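Local coordinates for fat acid-binding protein (Eubacterium ventriosum, PDB 3NYI) that probably binds fatty acids, as a DegV-family protein that holds a stearic acid molecule in the crystal, at residues 7-12 with 133-138. Residues are numbered along the deposited sequence; the frame is centred on the assembly and turned at random.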
ATOM      1  N   ILE A   7       0.642   8.247  14.888  1.00 35.07           N
ATOM      2  CA  ILE A   7       0.791   7.240  13.835  1.00 32.69           C
ATOM      3  C   ILE A   7       1.498   7.843  12.616  1.00 34.28           C
ATOM      4  O   ILE A   7       1.124   8.914  12.138  1.00 28.11           O
ATOM      5  CB  ILE A   7      -0.575   6.651  13.456  1.00 35.18           C
ATOM      6  CG1 ILE A   7      -1.185   5.965  14.684  1.00 32.46           C
ATOM      7  CG2 ILE A   7      -0.445   5.681  12.280  1.00 29.41           C
ATOM      8  CD1 ILE A   7      -2.618   5.500  14.506  1.00 37.58           C
ATOM      9  N   VAL A   8       2.540   7.162  12.143  1.00 29.58           N
ATOM     10  CA  VAL A   8       3.294   7.598  10.976  1.00 23.92           C
ATOM     11  C   VAL A   8       3.331   6.465   9.937  1.00 26.94           C
ATOM     12  O   VAL A   8       3.326   5.287  10.292  1.00 26.82           O
ATOM     13  CB  VAL A   8       4.742   7.999  11.370  1.00 27.37           C
ATOM     14  CG1 VAL A   8       5.530   8.551  10.159  1.00 25.86           C
ATOM     15  CG2 VAL A   8       4.721   9.018  12.529  1.00 29.08           C
ATOM     16  N   SER A   9       3.324   6.823   8.658  1.00 26.20           N
ATOM     17  CA  SER A   9       3.515   5.830   7.593  1.00 22.08           C
ATOM     18  C   SER A   9       4.332   6.458   6.486  1.00 21.42           C
ATOM     19  O   SER A   9       4.368   7.688   6.373  1.00 23.78           O
ATOM     20  CB  SER A   9       2.167   5.364   7.034  1.00 22.67           C
ATOM     21  OG  SER A   9       2.340   4.416   5.978  1.00 25.02           O
ATOM     22  N   ASP A  10       5.006   5.628   5.687  1.00 21.06           N
ATOM     23  CA  ASP A  10       5.620   6.119   4.465  1.00 25.69           C
ATOM     24  C   ASP A  10       4.515   6.288   3.435  1.00 28.03           C
ATOM     25  O   ASP A  10       3.396   5.785   3.613  1.00 22.87           O
ATOM     26  CB  ASP A  10       6.781   5.224   3.980  1.00 27.56           C
ATOM     27  CG  ASP A  10       6.333   3.821   3.559  1.00 25.88           C
ATOM     28  OD1 ASP A  10       5.162   3.662   3.180  1.00 25.39           O
ATOM     29  OD2 ASP A  10       7.173   2.884   3.586  1.00 24.31           O
ATOM     30  N   SER A  11       4.809   7.011   2.366  1.00 20.12           N
ATOM     31  CA  SER A  11       3.753   7.407   1.433  1.00 27.94           C
ATOM     32  C   SER A  11       3.209   6.270   0.570  1.00 27.55           C
ATOM     33  O   SER A  11       2.311   6.488  -0.244  1.00 25.26           O
ATOM     34  CB  SER A  11       4.211   8.571   0.542  1.00 23.01           C
ATOM     35  OG  SER A  11       5.380   8.214  -0.170  1.00 23.28           O
ATOM     36  N   ALA A  12       3.731   5.059   0.747  1.00 21.79           N
ATOM     37  CA  ALA A  12       3.249   3.929  -0.048  1.00 22.15           C
ATOM     38  C   ALA A  12       1.828   3.528   0.333  1.00 20.75           C
ATOM     39  O   ALA A  12       1.176   2.814  -0.424  1.00 19.02           O
ATOM     40  CB  ALA A  12       4.192   2.706   0.072  1.00 17.85           C
ATOM     41  N   LEU A 133      -5.333  -0.386   4.804  1.00 19.71           N
ATOM     42  CA  LEU A 133      -6.239  -1.214   5.635  1.00 21.25           C
ATOM     43  C   LEU A 133      -5.627  -1.568   6.989  1.00 22.34           C
ATOM     44  O   LEU A 133      -6.317  -1.549   8.011  1.00 22.87           O
ATOM     45  CB  LEU A 133      -6.624  -2.501   4.895  1.00 18.56           C
ATOM     46  CG  LEU A 133      -7.621  -2.278   3.756  1.00 22.44           C
ATOM     47  CD1 LEU A 133      -7.736  -3.520   2.878  1.00 24.39           C
ATOM     48  CD2 LEU A 133      -8.998  -1.871   4.330  1.00 23.73           C
ATOM     49  N   LEU A 134      -4.333  -1.901   7.000  1.00 20.06           N
ATOM     50  CA  LEU A 134      -3.679  -2.241   8.257  1.00 18.67           C
ATOM     51  C   LEU A 134      -3.587  -1.027   9.175  1.00 22.53           C
ATOM     52  O   LEU A 134      -3.885  -1.112  10.360  1.00 21.22           O
ATOM     53  CB  LEU A 134      -2.281  -2.826   8.024  1.00 21.49           C
ATOM     54  CG  LEU A 134      -1.554  -3.250   9.305  1.00 22.39           C
ATOM     55  CD1 LEU A 134      -2.218  -4.499   9.918  1.00 17.10           C
ATOM     56  CD2 LEU A 134      -0.069  -3.514   9.032  1.00 21.98           C
ATOM     57  N   ILE A 135      -3.151   0.107   8.634  1.00 20.76           N
ATOM     58  CA  ILE A 135      -3.089   1.307   9.435  1.00 19.03           C
ATOM     59  C   ILE A 135      -4.463   1.624  10.013  1.00 21.07           C
ATOM     60  O   ILE A 135      -4.605   1.940  11.191  1.00 23.53           O
ATOM     61  CB  ILE A 135      -2.580   2.493   8.610  1.00 17.02           C
ATOM     62  CG1 ILE A 135      -1.092   2.296   8.317  1.00 17.10           C
ATOM     63  CG2 ILE A 135      -2.790   3.768   9.375  1.00 21.72           C
ATOM     64  CD1 ILE A 135      -0.556   3.192   7.155  1.00 19.96           C
ATOM     65  N   ASP A 136      -5.476   1.518   9.173  1.00 22.53           N
ATOM     66  CA  ASP A 136      -6.843   1.776   9.615  1.00 24.01           C
ATOM     67  C   ASP A 136      -7.319   0.813  10.716  1.00 26.53           C
ATOM     68  O   ASP A 136      -8.018   1.224  11.637  1.00 25.39           O
ATOM     69  CB  ASP A 136      -7.808   1.782   8.424  1.00 21.22           C
ATOM     70  CG  ASP A 136      -9.221   2.171   8.828  1.00 29.62           C
ATOM     71  OD1 ASP A 136      -9.403   3.291   9.361  1.00 30.16           O
ATOM     72  OD2 ASP A 136     -10.129   1.336   8.641  1.00 38.96           O
ATOM     73  N   GLN A 137      -6.933  -0.456  10.646  1.00 24.38           N
ATOM     74  CA  GLN A 137      -7.268  -1.360  11.748  1.00 23.24           C
ATOM     75  C   GLN A 137      -6.605  -0.860  13.031  1.00 27.04           C
ATOM     76  O   GLN A 137      -7.212  -0.872  14.090  1.00 25.36           O
ATOM     77  CB  GLN A 137      -6.856  -2.802  11.452  1.00 24.32           C
ATOM     78  CG  GLN A 137      -7.761  -3.507  10.443  1.00 24.08           C
ATOM     79  CD  GLN A 137      -9.190  -3.661  10.962  1.00 27.22           C
ATOM     80  OE1 GLN A 137      -9.399  -4.143  12.069  1.00 30.29           O
ATOM     81  NE2 GLN A 137     -10.171  -3.232  10.165  1.00 24.55           N
ATOM     82  N   PHE A 138      -5.362  -0.392  12.926  1.00 25.38           N
ATOM     83  CA  PHE A 138      -4.651   0.124  14.088  1.00 24.34           C
ATOM     84  C   PHE A 138      -5.325   1.386  14.624  1.00 24.68           C
ATOM     85  O   PHE A 138      -5.515   1.529  15.827  1.00 26.11           O
ATOM     86  CB  PHE A 138      -3.178   0.427  13.739  1.00 24.32           C
ATOM     87  CG  PHE A 138      -2.269   0.361  14.924  1.00 35.32           C
ATOM     88  CD1 PHE A 138      -1.792  -0.863  15.370  1.00 40.14           C
ATOM     89  CD2 PHE A 138      -1.915   1.514  15.612  1.00 43.67           C
ATOM     90  CE1 PHE A 138      -0.976  -0.943  16.477  1.00 43.55           C
ATOM     91  CE2 PHE A 138      -1.091   1.446  16.722  1.00 49.07           C
ATOM     92  CZ  PHE A 138      -0.619   0.215  17.154  1.00 51.33           C
TER
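Helix-on-sheet packing in this DegV-family protein sets Ile7 and Ser9 of the mixed sheet against Ile135 and Phe138 of helix 128-143. The helix lies over strand 6-10, which pairs in parallel with strands 25-33 and 87-91. The two short segments run almost exactly antiparallel, at 177°. Their axes come within 10.5 Å, and no hydrogen bond runs between residues 7-12 and 133-138. Ile135 reaches the strand with two methyls. Its CG2 meets CG2 of Ile7 at 4.2 Å, the two side chains lying alongside and pointing opposite ways. Its CD1 sits against Ser9, 3.5 Å from CB, a tight carbon pair, and 3.4 Å from OG. CD1 of Ile7 comes to the edge of the Phe138 ring, near its plane, 4.2 Å from CD2. Phe90 on strand 87-91 packs edge-to-face with the same ring. With chi1 at 179° the Ser9 hydroxyl turns away from its own N and donates to a lone pair of Asp10 O at 2.9 Å. An alanine in place of Ser9 would probably leave Asp10 O without this donor and Ile135 CD1 without its OG contact. Between the segments the contact is thus mainly apolar, while Ser9 OG bonds chiefly to Asp10 O and weakly to Gln131 NE2 and Phe90 O.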